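Local coordinates for protein ORF10 (Moritella marina, PDB 6RIW) that forms the ketosynthase–chain length factor didomain of a polyunsaturated fatty acid synthase, probably condensing acyl units in fatty acid biosynthesis, at residues I472-H477 and S482-F487; T489-N494 and I846-L851; A50-G53 and F58-V61. All blocks are in the same frame, centred on the assembly; numbering follows the deposited sequence.

Contact 1 (I472-H477 and S482-F487)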
loop_
_atom_site.group_PDB
_atom_site.type_symbol
_atom_site.label_atom_id
_atom_site.label_comp_id
_atom_site.label_asym_id
_atom_site.label_seq_id
_atom_site.Cartn_x
_atom_site.Cartn_y
_atom_site.Cartn_z
ATOM N N ILE A 472 7.865 24.151 -2.549
ATOM C CA ILE A 472 7.170 25.366 -2.973
ATOM C C ILE A 472 5.723 25.417 -2.510
ATOM O O ILE A 472 5.047 26.433 -2.730
ATOM C CB ILE A 472 7.236 25.541 -4.506
ATOM C CG1 ILE A 472 6.532 24.366 -5.211
ATOM C CG2 ILE A 472 8.673 25.571 -4.952
ATOM C CD1 ILE A 472 6.441 24.534 -6.718
ATOM N N GLY A 473 5.214 24.384 -1.856
ATOM C CA GLY A 473 3.851 24.437 -1.392
ATOM C C GLY A 473 3.746 23.456 -0.244
ATOM O O GLY A 473 4.401 22.411 -0.316
ATOM N N MET A 474 3.017 23.801 0.822
ATOM C CA MET A 474 2.885 22.935 1.996
ATOM C C MET A 474 1.520 23.145 2.644
ATOM O O MET A 474 0.958 24.250 2.612
ATOM C CB MET A 474 3.969 23.196 3.062
ATOM C CG MET A 474 5.422 23.170 2.581
ATOM S SD MET A 474 6.651 23.012 3.893
ATOM C CE MET A 474 6.425 24.523 4.809
ATOM N N ASP A 475 1.010 22.081 3.275
ATOM C CA ASP A 475 -0.095 22.210 4.226
ATOM C C ASP A 475 0.006 21.084 5.249
ATOM O O ASP A 475 0.617 20.045 4.994
ATOM C CB ASP A 475 -1.466 22.202 3.545
ATOM C CG ASP A 475 -2.611 22.596 4.514
ATOM O OD1 ASP A 475 -2.410 23.456 5.411
ATOM O OD2 ASP A 475 -3.716 22.026 4.390
ATOM N N SER A 476 -0.600 21.301 6.415
ATOM C CA SER A 476 -0.461 20.356 7.513
ATOM C C SER A 476 -1.718 20.353 8.367
ATOM O O SER A 476 -2.319 21.403 8.614
ATOM C CB SER A 476 0.750 20.712 8.374
ATOM O OG SER A 476 0.575 22.001 8.948
ATOM N N HIS A 477 -2.070 19.181 8.870
ATOM C CA HIS A 477 -3.174 19.031 9.822
ATOM C C HIS A 477 -2.731 17.989 10.852
ATOM O O HIS A 477 -2.863 16.782 10.622
ATOM C CB HIS A 477 -4.439 18.630 9.083
ATOM C CG HIS A 477 -5.661 18.624 9.943
ATOM N ND1 HIS A 477 -6.932 18.684 9.416
ATOM C CD2 HIS A 477 -5.812 18.559 11.285
ATOM C CE1 HIS A 477 -7.814 18.653 10.399
ATOM N NE2 HIS A 477 -7.164 18.578 11.545
ATOM N N SER A 482 -4.685 22.700 12.591
ATOM C CA SER A 482 -5.447 22.172 11.472
ATOM C C SER A 482 -5.033 22.746 10.118
ATOM O O SER A 482 -5.566 22.304 9.090
ATOM C CB SER A 482 -6.944 22.391 11.725
ATOM O OG SER A 482 -7.254 23.772 11.788
ATOM N N ASN A 483 -4.076 23.677 10.080
ATOM C CA ASN A 483 -3.513 24.125 8.813
ATOM C C ASN A 483 -2.077 24.581 9.045
ATOM O O ASN A 483 -1.589 24.633 10.178
ATOM C CB ASN A 483 -4.366 25.242 8.165
ATOM C CG ASN A 483 -4.517 26.467 9.068
ATOM O OD1 ASN A 483 -3.596 26.845 9.767
ATOM N ND2 ASN A 483 -5.700 27.089 9.044
ATOM N N LEU A 484 -1.410 24.935 7.947
ATOM C CA LEU A 484 -0.001 25.296 8.029
ATOM C C LEU A 484 0.222 26.504 8.939
ATOM O O LEU A 484 1.197 26.543 9.697
ATOM C CB LEU A 484 0.538 25.570 6.618
ATOM C CG LEU A 484 2.054 25.730 6.552
ATOM C CD1 LEU A 484 2.735 24.389 6.766
ATOM C CD2 LEU A 484 2.486 26.326 5.222
ATOM N N ALA A 485 -0.648 27.517 8.850
ATOM C CA ALA A 485 -0.468 28.718 9.673
ATOM C C ALA A 485 -0.504 28.387 11.161
ATOM O O ALA A 485 0.322 28.884 11.942
ATOM C CB ALA A 485 -1.540 29.765 9.322
ATOM N N GLN A 486 -1.430 27.515 11.565
ATOM C CA GLN A 486 -1.539 27.122 12.969
ATOM C C GLN A 486 -0.345 26.285 13.411
ATOM O O GLN A 486 0.151 26.435 14.533
ATOM C CB GLN A 486 -2.855 26.361 13.187
ATOM C CG GLN A 486 -4.100 27.249 13.160
ATOM C CD GLN A 486 -5.397 26.436 13.236
ATOM O OE1 GLN A 486 -5.435 25.373 13.855
ATOM N NE2 GLN A 486 -6.459 26.937 12.605
ATOM N N PHE A 487 0.138 25.399 12.539
ATOM C CA PHE A 487 1.336 24.627 12.856
ATOM C C PHE A 487 2.547 25.546 13.017
ATOM O O PHE A 487 3.363 25.369 13.929
ATOM C CB PHE A 487 1.558 23.604 11.733
ATOM C CG PHE A 487 2.560 22.491 12.046
ATOM C CD1 PHE A 487 2.603 21.870 13.287
ATOM C CD2 PHE A 487 3.414 22.047 11.049
ATOM C CE1 PHE A 487 3.498 20.842 13.534
ATOM C CE2 PHE A 487 4.330 21.021 11.282
ATOM C CZ PHE A 487 4.375 20.415 12.528
HETATM O O HOH W 1 -5.553 21.975 6.427
#
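Ser-476 and Leu-484 meet at the densest part of this strand-to-helix contact. The serine OG lies 3.5 Å from Leu-484 CA and 3.4 Å from Phe-487 CB, and no partner for this buried hydroxyl appears in the model. A serine is small enough for the first helical turn to settle on the strand. Beside it the branches of Leu-484 straddle the base of Met-474: CD2 is 3.7 Å from Met-474 O, and both methyls reach Met-474 CB. Leucine and the flexible methionine suit this apolar layer, which helix 841-854 covers.

One direct hydrogen bond joins strand and helix, backbone N-H to side-chain carboxylate. With CG swung opposite its backbone N (chi1 -170°), Asp-475 sends its carboxylate to the start of the helix, where OD1 accepts from Leu-484 N at 3.1 Å, met almost end-on along the C-O bond but with a bent N-H (137°). A peptide N-H of the first turn has no helical acceptor of its own, which is why a carboxylate fits here. The layout is a strand running through a short turn into a helix, at the beginning of the second thiolase-fold unit, presumably the chain length factor. Asn-483 is the N-cap: its OD1 takes the N-H of Gln-486 at 2.9 Å.

On the turn side Ser-482 and Asn-483 are partly open to solvent and Gln-486 is exposed, although His-477 stays buried. A water bridges Asp-475 OD2 and Ser-482 O, donating to both, while Asn-563 of helix 552-567 also hydrogen-bonds to OD2. Ser-482 lays its CA over one face of the His-477 imidazole, 3.9 Å from the centroid, a CH-pi contact displaced toward the rim. Gln-486 folds back, and its OE1 accepts from Ser-482 N from above the amide plane.

Contact 2 (T489-N494 and I846-L851)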
loop_
_atom_site.group_PDB
_atom_site.type_symbol
_atom_site.label_atom_id
_atom_site.label_comp_id
_atom_site.label_asym_id
_atom_site.label_seq_id
_atom_site.Cartn_x
_atom_site.Cartn_y
_atom_site.Cartn_z
ATOM N N THR A 489 2.658 28.676 13.948
ATOM C CA THR A 489 2.529 29.378 15.228
ATOM C C THR A 489 2.800 28.454 16.405
ATOM O O THR A 489 3.511 28.815 17.351
ATOM C CB THR A 489 1.127 29.953 15.338
ATOM O OG1 THR A 489 0.948 30.913 14.296
ATOM C CG2 THR A 489 0.912 30.605 16.695
ATOM N N LEU A 490 2.227 27.250 16.367
ATOM C CA LEU A 490 2.508 26.257 17.395
ATOM C C LEU A 490 4.008 26.043 17.574
ATOM O O LEU A 490 4.518 26.039 18.701
ATOM C CB LEU A 490 1.800 24.945 17.022
ATOM C CG LEU A 490 1.895 23.811 18.045
ATOM C CD1 LEU A 490 0.753 23.923 19.026
ATOM C CD2 LEU A 490 1.848 22.456 17.329
ATOM N N LEU A 491 4.736 25.821 16.472
ATOM C CA LEU A 491 6.156 25.510 16.586
ATOM C C LEU A 491 6.941 26.704 17.107
ATOM O O LEU A 491 7.852 26.549 17.931
ATOM C CB LEU A 491 6.699 25.080 15.222
ATOM C CG LEU A 491 6.069 23.798 14.703
ATOM C CD1 LEU A 491 6.484 23.590 13.223
ATOM C CD2 LEU A 491 6.533 22.650 15.579
ATOM N N ASN A 492 6.600 27.900 16.637
ATOM C CA ASN A 492 7.357 29.082 17.043
ATOM C C ASN A 492 7.169 29.380 18.521
ATOM O O ASN A 492 8.092 29.885 19.167
ATOM C CB ASN A 492 6.952 30.281 16.195
ATOM C CG ASN A 492 7.606 30.259 14.824
ATOM O OD1 ASN A 492 8.650 29.646 14.651
ATOM N ND2 ASN A 492 6.993 30.914 13.850
ATOM N N ASN A 493 6.003 29.050 19.069
ATOM C CA ASN A 493 5.712 29.216 20.485
ATOM C C ASN A 493 6.087 28.004 21.327
ATOM O O ASN A 493 5.839 28.018 22.533
ATOM C CB ASN A 493 4.227 29.513 20.668
ATOM C CG ASN A 493 3.805 30.769 19.964
ATOM O OD1 ASN A 493 4.618 31.651 19.729
ATOM N ND2 ASN A 493 2.522 30.864 19.625
ATOM N N ASN A 494 6.678 26.974 20.721
ATOM C CA ASN A 494 6.999 25.705 21.373
ATOM C C ASN A 494 5.814 25.178 22.187
ATOM O O ASN A 494 5.956 24.737 23.328
ATOM C CB ASN A 494 8.260 25.801 22.239
ATOM C CG ASN A 494 8.900 24.434 22.489
ATOM O OD1 ASN A 494 8.800 23.494 21.660
ATOM N ND2 ASN A 494 9.546 24.303 23.639
ATOM N N ILE A 846 9.904 17.228 8.065
ATOM C CA ILE A 846 10.272 18.064 6.917
ATOM C C ILE A 846 9.570 19.409 7.000
ATOM O O ILE A 846 10.181 20.467 6.778
ATOM C CB ILE A 846 9.949 17.334 5.601
ATOM C CG1 ILE A 846 10.999 16.244 5.342
ATOM C CG2 ILE A 846 9.898 18.343 4.419
ATOM C CD1 ILE A 846 10.679 15.327 4.124
ATOM N N ILE A 847 8.283 19.407 7.348
ATOM C CA ILE A 847 7.538 20.665 7.342
ATOM C C ILE A 847 7.985 21.582 8.483
ATOM O O ILE A 847 8.151 22.798 8.279
ATOM C CB ILE A 847 6.028 20.392 7.380
ATOM C CG1 ILE A 847 5.620 19.801 6.018
ATOM C CG2 ILE A 847 5.232 21.702 7.698
ATOM C CD1 ILE A 847 4.125 19.552 5.882
ATOM N N LYS A 848 8.189 21.035 9.696
ATOM C CA LYS A 848 8.788 21.842 10.763
ATOM C C LYS A 848 10.089 22.490 10.289
ATOM O O LYS A 848 10.314 23.696 10.482
ATOM C CB LYS A 848 9.082 20.994 12.003
ATOM C CG LYS A 848 9.966 21.744 13.025
ATOM C CD LYS A 848 10.375 20.880 14.226
ATOM C CE LYS A 848 11.507 21.516 15.047
ATOM N NZ LYS A 848 11.963 20.620 16.150
ATOM N N THR A 849 10.967 21.678 9.704
ATOM C CA THR A 849 12.286 22.149 9.290
ATOM C C THR A 849 12.173 23.179 8.175
ATOM O O THR A 849 12.845 24.222 8.208
ATOM C CB THR A 849 13.133 20.960 8.848
ATOM O OG1 THR A 849 13.276 20.034 9.935
ATOM C CG2 THR A 849 14.518 21.399 8.373
ATOM N N ALA A 850 11.311 22.917 7.185
ATOM C CA ALA A 850 11.125 23.889 6.106
ATOM C C ALA A 850 10.557 25.210 6.621
ATOM O O ALA A 850 10.964 26.281 6.156
ATOM C CB ALA A 850 10.218 23.309 5.023
ATOM N N LEU A 851 9.617 25.165 7.578
ATOM C CA LEU A 851 9.078 26.418 8.121
ATOM C C LEU A 851 10.157 27.205 8.858
ATOM O O LEU A 851 10.238 28.434 8.718
ATOM C CB LEU A 851 7.880 26.144 9.042
ATOM C CG LEU A 851 6.543 25.664 8.435
ATOM C CD1 LEU A 851 5.537 25.233 9.532
ATOM C CD2 LEU A 851 5.890 26.721 7.518
#
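Leu-491 pushes its CD1 methyl onto the surface of helix 841-854, 3.8 Å from Lys-848 CA, and overlaps the root of that lysine, with CB and CG also close by. The same methyl reaches Leu-851 CD1 at 4.1 Å, one turn farther along, so a single branch of one leucine fills the shallow groove between two residues three apart. With CG anti to the carbonyl carbon, the near-trans second torsion of Leu-491 (chi2 170°) extends CD1 away from CA to the facing helix. The closest alpha carbons, Leu-491 CA and Lys-848 CA, are 7.4 Å apart, a spacing that a leucine side chain spans.

Lys-848 is an amphipathic neighbour. Its first carbons serve as a greasy wall for the leucine, while the extended chain takes NZ onward to a salt bridge with Glu-801 and a hydrogen bond with Ser-828, so burial of the amine is paid for.

Just beyond the leucine, helix 484-492 ends in a Schellman motif at Asn-494, whose positive phi asparagine tolerates well. Asn-492 adds a side-chain bond to Gln-855, past the end of helix 841-854. That helix packs on helix 484-492 and also on strands 469-478 and 865-870: Ile-847 and Leu-851 touch both helix 484-492 and Met-474 of strand 469-478, while Ile-846 reaches Ile-471 and Ile-868.

Contact 3 (A50-G53 and F58-V61)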
loop_
_atom_site.group_PDB
_atom_site.type_symbol
_atom_site.label_atom_id
_atom_site.label_comp_id
_atom_site.label_asym_id
_atom_site.label_seq_id
_atom_site.Cartn_x
_atom_site.Cartn_y
_atom_site.Cartn_z
ATOM N N ALA A 50 -24.771 -15.328 -0.570
ATOM C CA ALA A 50 -26.175 -15.110 -0.901
ATOM C C ALA A 50 -26.281 -14.551 -2.313
ATOM O O ALA A 50 -25.446 -14.862 -3.168
ATOM C CB ALA A 50 -26.822 -14.171 0.115
ATOM N N ASN A 51 -27.273 -13.709 -2.571
ATOM C CA ASN A 51 -27.440 -13.081 -3.873
ATOM C C ASN A 51 -26.843 -11.676 -3.887
ATOM O O ASN A 51 -26.582 -11.057 -2.848
ATOM C CB ASN A 51 -28.923 -13.014 -4.260
ATOM C CG ASN A 51 -29.619 -14.362 -4.155
ATOM O OD1 ASN A 51 -30.500 -14.561 -3.313
ATOM N ND2 ASN A 51 -29.222 -15.294 -5.007
ATOM N N LYS A 52 -26.652 -11.172 -5.107
ATOM C CA LYS A 52 -26.194 -9.806 -5.314
ATOM C C LYS A 52 -27.135 -8.816 -4.642
ATOM O O LYS A 52 -28.359 -8.940 -4.730
ATOM C CB LYS A 52 -26.106 -9.506 -6.813
ATOM C CG LYS A 52 -25.699 -8.089 -7.136
ATOM C CD LYS A 52 -24.876 -8.063 -8.398
ATOM C CE LYS A 52 -25.636 -8.709 -9.534
ATOM N NZ LYS A 52 -26.984 -8.093 -9.672
ATOM N N GLY A 53 -26.553 -7.832 -3.955
ATOM C CA GLY A 53 -27.324 -6.852 -3.223
ATOM C C GLY A 53 -27.607 -7.199 -1.777
ATOM O O GLY A 53 -28.135 -6.345 -1.051
ATOM N N PHE A 58 -21.307 -12.193 0.183
ATOM C CA PHE A 58 -20.800 -12.162 -1.181
ATOM C C PHE A 58 -21.624 -13.110 -2.048
ATOM O O PHE A 58 -22.290 -14.010 -1.542
ATOM C CB PHE A 58 -19.291 -12.482 -1.277
ATOM C CG PHE A 58 -18.780 -13.501 -0.297
ATOM C CD1 PHE A 58 -19.226 -14.804 -0.330
ATOM C CD2 PHE A 58 -17.782 -13.163 0.598
ATOM C CE1 PHE A 58 -18.713 -15.751 0.549
ATOM C CE2 PHE A 58 -17.254 -14.096 1.478
ATOM C CZ PHE A 58 -17.723 -15.399 1.456
ATOM N N TYR A 59 -21.661 -12.852 -3.357
ATOM C CA TYR A 59 -22.478 -13.681 -4.240
ATOM C C TYR A 59 -21.634 -14.500 -5.201
ATOM O O TYR A 59 -22.173 -15.082 -6.144
ATOM C CB TYR A 59 -23.505 -12.832 -5.008
ATOM C CG TYR A 59 -22.957 -11.839 -6.027
ATOM C CD1 TYR A 59 -22.875 -12.167 -7.373
ATOM C CD2 TYR A 59 -22.585 -10.560 -5.641
ATOM C CE1 TYR A 59 -22.406 -11.254 -8.303
ATOM C CE2 TYR A 59 -22.123 -9.638 -6.555
ATOM C CZ TYR A 59 -22.024 -9.989 -7.885
ATOM O OH TYR A 59 -21.557 -9.061 -8.786
ATOM N N CYS A 60 -20.323 -14.574 -4.971
ATOM C CA CYS A 60 -19.435 -15.394 -5.781
ATOM C C CYS A 60 -18.278 -15.851 -4.899
ATOM O O CYS A 60 -17.736 -15.044 -4.135
ATOM C CB CYS A 60 -18.929 -14.597 -6.992
ATOM S SG CYS A 60 -17.713 -15.450 -8.054
ATOM N N VAL A 61 -17.924 -17.138 -4.975
ATOM C CA VAL A 61 -16.773 -17.664 -4.236
ATOM C C VAL A 61 -15.654 -18.129 -5.156
ATOM O O VAL A 61 -14.619 -18.609 -4.662
ATOM C CB VAL A 61 -17.178 -18.799 -3.269
ATOM C CG1 VAL A 61 -18.113 -18.276 -2.186
ATOM C CG2 VAL A 61 -17.807 -19.954 -4.026
#
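Tyr-59 swings its CG between its own backbone N and carbonyl carbon (chi1 67°), and Lys-52 carries its CG opposite its backbone N (chi1 177°); these settings bring the ring and the lysine chain together, and the two lie side by side, pointing the same way. The lysine spreads over one face of the phenol ring. Its CB stands above the middle of the ring, 3.9 Å from the centroid, in a CH-pi contact, and farther out CD comes to 3.5 Å from Tyr-59 CZ. Bends along the chain then lead NZ away to 6.0 Å from the ring centroid, where a cation-pi attraction is weak at most. A lysine serves well at this exposed spot, because its methylenes can cover an aromatic face while the ammonium stays near solvent.

Backbone contacts line up the base of the tyrosine. Ala-50 N donates to Phe-58 O at 3.0 Å in a fairly straight bond (161°), and Ala-50 O returns to the neighbouring residue, lying 3.4 Å from Tyr-59 CA in a C-H...O contact. Tyr-59 CB comes equally near, 3.4 Å from the same Ala-50 O. The tyrosine hydroxyl is hydrogen-bonded to the carbonyl oxygen of Tyr-241, which fixes the far end of the ring. An alanine in place of this tyrosine is likely to leave the Lys-52 methylenes without the ring face they cover, setting that chain free to turn, and to leave the Tyr-241 carbonyl without this partner.

Both segments belong to the loop joining helix 38-41 to strand 62-64 in the first ketosynthase unit. Phe-58 plugs the loop onto helix 228-237, against Asn-232, Met-233 and Ser-236, and just beyond it strand 62-64 pairs with strands 34-35 and 259-270.

Overall arrangement
Contact 3 comes first along the chain, in the N-terminal ketosynthase-family unit, whereas contacts 1 and 2 follow in the second one, presumably the chain length factor. The latter two form one neighbourhood: their centres are 10 Å apart, helix 484-492 serves both, and Met-474 of contact 1 touches Leu-851 of contact 2 (CE to CD2, 3.5 Å). Together they join the opening strand and helix of the second unit to helix 841-854, which returns from far along the sequence. Contact 3 lies about 45 Å from contact 1 and 52 Å from contact 2, centre to centre, in a surface loop of the other unit, and touches neither.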